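Local coordinates for protein lovastatin nonaketide synthase, polyketide synthase component (Aspergillus terreus, PDB 7CPX) that builds the nonaketide dihydromonacolin L from malonyl-CoA, with NADPH and S-adenosylmethionine, as a homodimeric multidomain polyketide synthase working with LovC in lovastatin biosynthesis, at residues S597-Y602 and A674-Y679; L1192-V1197 and F1258-P1263; S1267-M1272 and S1822-I1827. The protein carries 2 engineered substitutions. One frame throughout, in Å; residues are numbered along the deposited sequence.

Contact 1. Residues S597-Y602 and A674-Y679; sequences SLPEKY and AIRIAY
Leu-598 and Arg-676 mark the nearest backbone approach, their CA atoms 6.5 Å apart, where the loop 597-602 runs past one flank of the helical segment 674-679. The loop leaves the end of helix 582-596 through Ser-597, extends at Leu-598 and Pro-599, and then folds back in a beta turn closed by the backbone bond from Tyr-602 N to Pro-599 O. No hydrogen bond joins the two segments; they meet by packing, with Arg-676 central to it. Its CG is anti to the backbone N (chi1 -170°), and the chain stays extended to NE, which carries the guanidinium along the loop to Ser-597. There Ser-597 O sits over one face of the guanidinium, 2.9 Å from Arg-676 NH2; the carbonyl therefore meets the flat group from above and not along its N-H directions. Ser-597 CB approaches NH1 of Arg-676, and Pro-599 CD lies farther off at the guanidinium edge. The side chains of Leu-598 and Arg-676 run antiparallel alongside one another, with the methyl Leu-598 CD2 against the methylene Arg-676 CG. The other methyl, Leu-598 CD1, rests 3.8 Å from Tyr-679 CB, one helical turn on, while the Tyr-679 ring swings off toward Pro-629, Ser-605 and Leu-608. Ser-597 OG turns back to Asp-593 O in helix 582-596. Within the malonyl-CoA:ACP transacylase domain, helix 671-682 thus has the loop on one flank, with helices 624-644 and 657-665 packed on Ala-674 and Ala-678, and helix 768-780 on Ile-677.

Contact 2. Residues L1192-V1197 and F1258-P1263; sequences LRCLYV and FKPFSP
In the dehydratase domain, within its predicted C-terminal hotdog fold, two antiparallel strands pair here, the start of 1196-1206 against the end of 1249-1260, with Val-1197 and Lys-1259 as a hydrogen-bonded pair. Val-1197 N donates a hydrogen bond to Lys-1259 O at 2.8 Å, and Lys-1259 N returns one to Val-1197 O at 2.9 Å. Beyond them Tyr-1196 and Pro-1260 form a non-hydrogen-bonded pair with CA atoms 3.9 Å apart. Past the strand end Phe-1261 N also faces Leu-1195 O, but too closely for the details of that bond to be trusted. The ring of Tyr-1196 lies beside the ring of Pro-1260: atom CD2 of Tyr-1196 meets CD of the proline at 3.5 Å. Cys-1194 SG packs over one face of the tyrosine ring and also reaches Pro-1260 CG at 3.6 Å, placed there by a chi1 of 61° that sets the sulfur between N and the carbonyl carbon. A hotdog fold wraps its sheet round a long helix, here 1170-1184, and Phe-1258 turns its ring onto Phe-1177 and Val-1180 of that helix. Its CB meanwhile touches Tyr-1196 CB, and Tyr-1196 O lies at the edge of the phenylalanine ring. The phenol of Tyr-1196 is held by Gly-1233 O. Beside the strand end, Val-1197 CG1 meets the ring edge of Phe-1261 at CD1, 3.9 Å away. The Val-1197 side chain lies about 6 Å from that of His-985, the predicted proton acceptor, and the Phe-1258 side chain about 7 Å from that of Asp-1174, the predicted proton donor.

Contact 3. Residues S1267-M1272 and S1822-I1827; sequences STDHAM and SSRRPI
Asp-1269 is shared by Arg-1824 and Arg-1825 in a salt-bridge network, the two guanidinium groups turned differently against its carboxylate. Arg-1825 meets Asp-1269 side-on, the two groups nearly coplanar, 21° apart. Its NE bonds OD1 of the aspartate at 2.6 Å and its NH2 bonds OD2 at 2.5 Å, each oxygen using its syn lone pair; this two-nitrogen grip fixes the rotation of the carboxylate. The plane of Arg-1824 is instead 62° from that of the carboxylate. Its NH2 comes to OD1 of Asp-1269 on the anti side, out of the carboxylate plane, at 2.8 Å, so OD1 takes two bonds. A bend at chi3 (48°) turns the Arg-1824 guanidinium toward the 1267-1272 loop, where Thr-1268 O lies over one of its faces and NH1 makes a weak hydrogen bond to Thr-1268 OG1, a hydroxyl also bonded to Asp-1265 O. Two neighbouring cations on a single acid would be expected to favour its charged form. The network ties the loop between strands 1249-1260 and 1275-1280 to the loop between helix 1814-1822 and strand 1828-1832, across 549 residues that include the methyltransferase domain. From helix 1814-1822, Asn-1821 OD1 accepts from His-1270 N. On the other arginine, Ile-1827 lays its CD1 methyl over the rim of one face of the Arg-1825 guanidinium, 3.8 Å from Asp-1269 OD2.

Contact 1 stands alone in the transacylase domain, its nearest atoms about 112 Å from contact 2 and about 125 Å from contact 3, which lies on the opposite side of the chain's centre. Contacts 2 and 3 are neighbours, with centres 13 Å apart, and touch directly: Arg-1193 CD packs 3.1 Å from Thr-1268 O, and Tyr-1196 OH is 4.0 Å from Arg-1824 CD. Arg-1193 also forms a salt bridge with Glu-2365 of the ketoreductase domain, on whose helix Met-1272 packs. Contact 2 lies near the predicted dehydratase residues His-985 and Asp-1174, whereas contacts 1 and 3 lie away from annotated sites.

Contact 1. Residues S597-Y602 and A674-Y679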
loop_
_atom_site.group_PDB
_atom_site.type_symbol
_atom_site.label_atom_id
_atom_site.label_comp_id
_atom_site.label_asym_id
_atom_site.label_seq_id
_atom_site.Cartn_x
_atom_site.Cartn_y
_atom_site.Cartn_z
ATOM N N SER A 597 -77.981 -59.423 16.971
ATOM C CA SER A 597 -79.117 -58.730 17.565
ATOM C C SER A 597 -80.297 -58.609 16.610
ATOM O O SER A 597 -81.308 -57.998 16.976
ATOM C CB SER A 597 -78.693 -57.337 18.037
ATOM O OG SER A 597 -77.832 -57.418 19.158
ATOM N N LEU A 598 -80.198 -59.171 15.409
ATOM C CA LEU A 598 -81.276 -59.088 14.443
ATOM C C LEU A 598 -82.489 -59.882 14.921
ATOM O O LEU A 598 -82.375 -60.742 15.797
ATOM C CB LEU A 598 -80.819 -59.622 13.088
ATOM C CG LEU A 598 -79.903 -58.723 12.256
ATOM C CD1 LEU A 598 -79.325 -59.499 11.087
ATOM C CD2 LEU A 598 -80.664 -57.507 11.759
ATOM N N PRO A 599 -83.668 -59.599 14.368
ATOM C CA PRO A 599 -84.826 -60.453 14.647
ATOM C C PRO A 599 -84.556 -61.887 14.219
ATOM O O PRO A 599 -83.873 -62.144 13.225
ATOM C CB PRO A 599 -85.948 -59.817 13.819
ATOM C CG PRO A 599 -85.525 -58.402 13.629
ATOM C CD PRO A 599 -84.028 -58.435 13.542
ATOM N N GLU A 600 -85.115 -62.829 14.984
ATOM C CA GLU A 600 -84.798 -64.238 14.771
ATOM C C GLU A 600 -85.074 -64.670 13.336
ATOM O O GLU A 600 -84.407 -65.577 12.825
ATOM C CB GLU A 600 -85.591 -65.109 15.746
ATOM C CG GLU A 600 -85.073 -65.073 17.180
ATOM C CD GLU A 600 -85.313 -63.740 17.863
ATOM O OE1 GLU A 600 -85.981 -62.873 17.261
ATOM O OE2 GLU A 600 -84.833 -63.559 19.002
ATOM N N LYS A 601 -86.044 -64.040 12.671
ATOM C CA LYS A 601 -86.295 -64.359 11.271
ATOM C C LYS A 601 -85.081 -64.051 10.405
ATOM O O LYS A 601 -84.793 -64.787 9.455
ATOM C CB LYS A 601 -87.511 -63.585 10.762
ATOM C CG LYS A 601 -88.825 -64.007 11.392
ATOM C CD LYS A 601 -89.996 -63.263 10.772
ATOM C CE LYS A 601 -91.319 -63.708 11.373
ATOM N NZ LYS A 601 -92.476 -62.996 10.764
ATOM N N TYR A 602 -84.360 -62.973 10.717
ATOM C CA TYR A 602 -83.193 -62.558 9.950
ATOM C C TYR A 602 -81.901 -62.678 10.746
ATOM O O TYR A 602 -80.867 -62.156 10.312
ATOM C CB TYR A 602 -83.369 -61.114 9.470
ATOM C CG TYR A 602 -84.779 -60.785 9.038
ATOM C CD1 TYR A 602 -85.197 -61.002 7.733
ATOM C CD2 TYR A 602 -85.694 -60.257 9.940
ATOM C CE1 TYR A 602 -86.486 -60.703 7.336
ATOM C CE2 TYR A 602 -86.984 -59.956 9.553
ATOM C CZ TYR A 602 -87.375 -60.180 8.250
ATOM O OH TYR A 602 -88.661 -59.880 7.862
ATOM N N ALA A 674 -76.408 -49.298 12.347
ATOM C CA ALA A 674 -76.135 -49.208 10.916
ATOM C C ALA A 674 -75.821 -50.580 10.330
ATOM O O ALA A 674 -76.402 -50.984 9.315
ATOM C CB ALA A 674 -74.982 -48.237 10.664
ATOM N N ILE A 675 -74.905 -51.316 10.961
ATOM C CA ILE A 675 -74.533 -52.626 10.432
ATOM C C ILE A 675 -75.708 -53.592 10.531
ATOM O O ILE A 675 -75.920 -54.429 9.644
ATOM C CB ILE A 675 -73.288 -53.166 11.161
ATOM C CG1 ILE A 675 -72.828 -54.486 10.537
ATOM C CG2 ILE A 675 -73.574 -53.365 12.643
ATOM C CD1 ILE A 675 -72.489 -54.393 9.062
ATOM N N ARG A 676 -76.488 -53.493 11.609
ATOM C CA ARG A 676 -77.658 -54.347 11.764
ATOM C C ARG A 676 -78.673 -54.088 10.659
ATOM O O ARG A 676 -79.235 -55.028 10.086
ATOM C CB ARG A 676 -78.267 -54.103 13.143
ATOM C CG ARG A 676 -79.351 -55.068 13.564
ATOM C CD ARG A 676 -79.734 -54.802 15.012
ATOM N NE ARG A 676 -81.059 -55.303 15.359
ATOM C CZ ARG A 676 -81.644 -55.109 16.533
ATOM N NH1 ARG A 676 -81.042 -54.438 17.504
ATOM N NH2 ARG A 676 -82.863 -55.598 16.741
ATOM N N ILE A 677 -78.906 -52.815 10.333
ATOM C CA ILE A 677 -79.837 -52.473 9.265
ATOM C C ILE A 677 -79.301 -52.942 7.922
ATOM O O ILE A 677 -80.063 -53.386 7.057
ATOM C CB ILE A 677 -80.115 -50.960 9.265
ATOM C CG1 ILE A 677 -80.924 -50.573 10.505
ATOM C CG2 ILE A 677 -80.843 -50.560 7.989
ATOM C CD1 ILE A 677 -80.987 -49.081 10.761
ATOM N N ALA A 678 -77.987 -52.839 7.713
ATOM C CA ALA A 678 -77.407 -53.319 6.463
ATOM C C ALA A 678 -77.614 -54.821 6.310
ATOM O O ALA A 678 -78.009 -55.302 5.240
ATOM C CB ALA A 678 -75.921 -52.971 6.406
ATOM N N TYR A 679 -77.363 -55.580 7.379
ATOM C CA TYR A 679 -77.591 -57.021 7.322
ATOM C C TYR A 679 -79.063 -57.335 7.091
ATOM O O TYR A 679 -79.400 -58.235 6.311
ATOM C CB TYR A 679 -77.099 -57.688 8.607
ATOM C CG TYR A 679 -75.621 -58.010 8.610
ATOM C CD1 TYR A 679 -75.108 -59.008 7.792
ATOM C CD2 TYR A 679 -74.743 -57.331 9.443
ATOM C CE1 TYR A 679 -73.760 -59.314 7.796
ATOM C CE2 TYR A 679 -73.393 -57.630 9.453
ATOM C CZ TYR A 679 -72.907 -58.621 8.627
ATOM O OH TYR A 679 -71.565 -58.923 8.633
#

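Contact 2. Residues L1192-V1197 and F1258-P1263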
loop_
_atom_site.group_PDB
_atom_site.type_symbol
_atom_site.label_atom_id
_atom_site.label_comp_id
_atom_site.label_asym_id
_atom_site.label_seq_id
_atom_site.Cartn_x
_atom_site.Cartn_y
_atom_site.Cartn_z
ATOM N N LEU A 1192 38.123 6.866 12.228
ATOM C CA LEU A 1192 36.664 6.859 12.211
ATOM C C LEU A 1192 36.143 7.705 13.373
ATOM O O LEU A 1192 35.488 7.226 14.298
ATOM C CB LEU A 1192 36.149 5.425 12.287
ATOM C CG LEU A 1192 34.678 5.186 11.963
ATOM C CD1 LEU A 1192 34.439 5.336 10.475
ATOM C CD2 LEU A 1192 34.255 3.809 12.441
ATOM N N ARG A 1193 36.446 9.000 13.299
ATOM C CA ARG A 1193 36.182 9.907 14.408
ATOM C C ARG A 1193 34.699 10.172 14.637
ATOM O O ARG A 1193 34.348 10.744 15.675
ATOM C CB ARG A 1193 36.913 11.231 14.181
ATOM C CG ARG A 1193 38.262 11.297 14.872
ATOM C CD ARG A 1193 39.130 12.403 14.313
ATOM N NE ARG A 1193 39.977 11.933 13.224
ATOM C CZ ARG A 1193 41.091 11.235 13.394
ATOM N NH1 ARG A 1193 41.509 10.884 14.599
ATOM N NH2 ARG A 1193 41.800 10.875 12.328
ATOM N N CYS A 1194 33.827 9.777 13.713
ATOM C CA CYS A 1194 32.391 9.917 13.905
ATOM C C CYS A 1194 31.697 8.682 13.354
ATOM O O CYS A 1194 32.229 7.972 12.498
ATOM C CB CYS A 1194 31.846 11.186 13.238
ATOM S SG CYS A 1194 32.081 11.254 11.454
ATOM N N LEU A 1195 30.492 8.434 13.861
ATOM C CA LEU A 1195 29.733 7.237 13.508
ATOM C C LEU A 1195 29.074 7.458 12.153
ATOM O O LEU A 1195 28.086 8.185 12.038
ATOM C CB LEU A 1195 28.700 6.926 14.585
ATOM C CG LEU A 1195 28.124 5.506 14.617
ATOM C CD1 LEU A 1195 27.264 5.320 15.850
ATOM C CD2 LEU A 1195 27.313 5.211 13.371
ATOM N N TYR A 1196 29.623 6.824 11.120
ATOM C CA TYR A 1196 29.037 6.850 9.787
ATOM C C TYR A 1196 28.049 5.699 9.660
ATOM O O TYR A 1196 28.376 4.556 9.998
ATOM C CB TYR A 1196 30.114 6.733 8.711
ATOM C CG TYR A 1196 31.188 7.791 8.750
ATOM C CD1 TYR A 1196 32.307 7.639 9.548
ATOM C CD2 TYR A 1196 31.093 8.933 7.971
ATOM C CE1 TYR A 1196 33.296 8.597 9.581
ATOM C CE2 TYR A 1196 32.078 9.895 7.995
ATOM C CZ TYR A 1196 33.180 9.723 8.800
ATOM O OH TYR A 1196 34.165 10.683 8.831
ATOM N N VAL A 1197 26.850 5.996 9.173
ATOM C CA VAL A 1197 25.854 4.965 8.895
ATOM C C VAL A 1197 25.579 4.968 7.397
ATOM O O VAL A 1197 25.560 6.043 6.781
ATOM C CB VAL A 1197 24.563 5.188 9.696
ATOM C CG1 VAL A 1197 24.831 5.042 11.178
ATOM C CG2 VAL A 1197 23.976 6.557 9.394
ATOM N N PHE A 1258 28.375 5.903 3.498
ATOM C CA PHE A 1258 28.177 6.013 4.938
ATOM C C PHE A 1258 28.334 7.483 5.296
ATOM O O PHE A 1258 29.416 8.056 5.141
ATOM C CB PHE A 1258 29.195 5.176 5.708
ATOM C CG PHE A 1258 29.335 3.757 5.236
ATOM C CD1 PHE A 1258 29.962 3.459 4.040
ATOM C CD2 PHE A 1258 28.885 2.714 6.022
ATOM C CE1 PHE A 1258 30.105 2.154 3.621
ATOM C CE2 PHE A 1258 29.028 1.408 5.612
ATOM C CZ PHE A 1258 29.638 1.124 4.408
ATOM N N LYS A 1259 27.286 8.078 5.766
ATOM C CA LYS A 1259 27.373 9.454 6.218
ATOM C C LYS A 1259 27.309 9.508 7.739
ATOM O O LYS A 1259 26.696 8.640 8.369
ATOM C CB LYS A 1259 26.235 10.287 5.624
ATOM C CG LYS A 1259 26.540 11.765 5.483
ATOM C CD LYS A 1259 25.698 12.398 4.391
ATOM C CE LYS A 1259 26.025 13.870 4.224
ATOM N NZ LYS A 1259 25.219 14.503 3.146
ATOM N N PRO A 1260 27.932 10.503 8.370
ATOM C CA PRO A 1260 27.931 10.545 9.835
ATOM C C PRO A 1260 26.518 10.542 10.397
ATOM O O PRO A 1260 25.606 11.161 9.844
ATOM C CB PRO A 1260 28.658 11.856 10.149
ATOM C CG PRO A 1260 29.540 12.075 8.992
ATOM C CD PRO A 1260 28.801 11.546 7.799
ATOM N N PHE A 1261 26.346 9.828 11.510
ATOM C CA PHE A 1261 25.057 9.827 12.192
ATOM C C PHE A 1261 24.621 11.249 12.505
ATOM O O PHE A 1261 23.434 11.583 12.405
ATOM C CB PHE A 1261 25.147 8.991 13.468
ATOM C CG PHE A 1261 23.815 8.658 14.070
ATOM C CD1 PHE A 1261 23.046 7.632 13.552
ATOM C CD2 PHE A 1261 23.338 9.361 15.161
ATOM C CE1 PHE A 1261 21.821 7.317 14.105
ATOM C CE2 PHE A 1261 22.115 9.053 15.720
ATOM C CZ PHE A 1261 21.355 8.029 15.192
ATOM N N SER A 1262 25.570 12.098 12.882
ATOM C CA SER A 1262 25.378 13.531 12.995
ATOM C C SER A 1262 26.538 14.234 12.309
ATOM O O SER A 1262 27.654 13.705 12.281
ATOM C CB SER A 1262 25.301 13.975 14.462
ATOM O OG SER A 1262 24.145 13.449 15.090
ATOM N N PRO A 1263 26.314 15.421 11.752
ATOM C CA PRO A 1263 27.382 16.103 11.017
ATOM C C PRO A 1263 28.603 16.303 11.896
ATOM O O PRO A 1263 28.471 16.605 13.092
ATOM C CB PRO A 1263 26.748 17.445 10.628
ATOM C CG PRO A 1263 25.293 17.181 10.617
ATOM C CD PRO A 1263 25.051 16.178 11.704
#

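Contact 3. Residues S1267-M1272 and S1822-I1827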
loop_
_atom_site.group_PDB
_atom_site.type_symbol
_atom_site.label_atom_id
_atom_site.label_comp_id
_atom_site.label_asym_id
_atom_site.label_seq_id
_atom_site.Cartn_x
_atom_site.Cartn_y
_atom_site.Cartn_z
ATOM N N SER A 1267 34.617 19.340 17.713
ATOM C CA SER A 1267 35.041 18.398 18.741
ATOM C C SER A 1267 35.611 17.128 18.125
ATOM O O SER A 1267 36.456 16.465 18.738
ATOM C CB SER A 1267 33.868 18.061 19.660
ATOM O OG SER A 1267 32.799 17.487 18.928
ATOM N N THR A 1268 35.165 16.775 16.922
ATOM C CA THR A 1268 35.695 15.619 16.213
ATOM C C THR A 1268 36.980 15.932 15.462
ATOM O O THR A 1268 37.558 15.027 14.854
ATOM C CB THR A 1268 34.655 15.075 15.228
ATOM O OG1 THR A 1268 34.428 16.034 14.187
ATOM C CG2 THR A 1268 33.342 14.786 15.939
ATOM N N ASP A 1269 37.434 17.183 15.482
ATOM C CA ASP A 1269 38.649 17.545 14.768
ATOM C C ASP A 1269 39.880 16.817 15.294
ATOM O O ASP A 1269 40.034 16.605 16.499
ATOM C CB ASP A 1269 38.858 19.061 14.742
ATOM C CG ASP A 1269 37.848 19.771 13.866
ATOM O OD1 ASP A 1269 36.979 19.088 13.285
ATOM O OD2 ASP A 1269 37.923 21.012 13.755
ATOM N N HIS A 1270 40.755 16.431 14.372
ATOM C CA HIS A 1270 42.019 15.790 14.712
ATOM C C HIS A 1270 43.109 16.839 14.900
ATOM O O HIS A 1270 43.567 17.453 13.931
ATOM C CB HIS A 1270 42.401 14.710 13.702
ATOM C CG HIS A 1270 43.460 13.775 14.193
ATOM N ND1 HIS A 1270 43.304 13.001 15.322
ATOM C CD2 HIS A 1270 44.691 13.491 13.710
ATOM C CE1 HIS A 1270 44.392 12.277 15.511
ATOM N NE2 HIS A 1270 45.249 12.555 14.546
ATOM N N ALA A 1271 43.524 17.044 16.151
ATOM C CA ALA A 1271 44.460 18.102 16.505
ATOM C C ALA A 1271 45.909 17.632 16.497
ATOM O O ALA A 1271 46.735 18.170 17.245
ATOM C CB ALA A 1271 44.099 18.676 17.875
ATOM N N MET A 1272 46.245 16.644 15.667
ATOM C CA MET A 1272 47.598 16.096 15.695
ATOM C C MET A 1272 48.628 17.156 15.325
ATOM O O MET A 1272 49.673 17.272 15.975
ATOM C CB MET A 1272 47.696 14.893 14.757
ATOM C CG MET A 1272 47.567 15.226 13.277
ATOM S SD MET A 1272 47.729 13.767 12.233
ATOM C CE MET A 1272 48.251 14.517 10.695
ATOM N N SER A 1822 39.270 19.917 6.824
ATOM C CA SER A 1822 38.364 20.308 5.754
ATOM C C SER A 1822 38.035 19.134 4.853
ATOM O O SER A 1822 36.962 19.109 4.241
ATOM C CB SER A 1822 38.978 21.439 4.933
ATOM O OG SER A 1822 40.200 21.030 4.345
ATOM N N SER A 1823 38.940 18.162 4.764
ATOM C CA SER A 1823 38.650 16.925 4.057
ATOM C C SER A 1823 37.457 16.199 4.662
ATOM O O SER A 1823 36.813 15.404 3.970
ATOM C CB SER A 1823 39.894 16.034 4.079
ATOM O OG SER A 1823 39.605 14.710 3.679
ATOM N N ARG A 1824 37.133 16.479 5.927
ATOM C CA ARG A 1824 36.095 15.758 6.646
ATOM C C ARG A 1824 34.867 16.596 6.973
ATOM O O ARG A 1824 33.805 16.021 7.227
ATOM C CB ARG A 1824 36.666 15.190 7.953
ATOM C CG ARG A 1824 35.698 14.343 8.762
ATOM C CD ARG A 1824 36.393 13.753 9.972
ATOM N NE ARG A 1824 37.152 14.777 10.676
ATOM C CZ ARG A 1824 36.611 15.694 11.466
ATOM N NH1 ARG A 1824 35.312 15.713 11.714
ATOM N NH2 ARG A 1824 37.390 16.621 12.010
ATOM N N ARG A 1825 34.978 17.920 6.982
ATOM C CA ARG A 1825 33.839 18.779 7.277
ATOM C C ARG A 1825 34.106 20.153 6.681
ATOM O O ARG A 1825 35.247 20.468 6.329
ATOM C CB ARG A 1825 33.589 18.881 8.789
ATOM C CG ARG A 1825 34.662 19.634 9.557
ATOM C CD ARG A 1825 34.391 19.582 11.052
ATOM N NE ARG A 1825 35.300 20.425 11.817
ATOM C CZ ARG A 1825 35.100 21.711 12.071
ATOM N NH1 ARG A 1825 34.037 22.351 11.613
ATOM N NH2 ARG A 1825 35.992 22.375 12.802
ATOM N N PRO A 1826 33.073 20.995 6.554
ATOM C CA PRO A 1826 33.275 22.316 5.945
ATOM C C PRO A 1826 33.993 23.289 6.867
ATOM O O PRO A 1826 33.361 24.096 7.556
ATOM C CB PRO A 1826 31.845 22.787 5.633
ATOM C CG PRO A 1826 30.979 21.577 5.783
ATOM C CD PRO A 1826 31.650 20.727 6.803
ATOM N N ILE A 1827 35.318 23.212 6.890
ATOM C CA ILE A 1827 36.123 24.122 7.695
ATOM C C ILE A 1827 36.232 25.455 6.966
ATOM O O ILE A 1827 36.562 25.500 5.775
ATOM C CB ILE A 1827 37.513 23.526 7.964
ATOM C CG1 ILE A 1827 37.395 22.188 8.707
ATOM C CG2 ILE A 1827 38.358 24.523 8.736
ATOM C CD1 ILE A 1827 37.628 22.264 10.203
#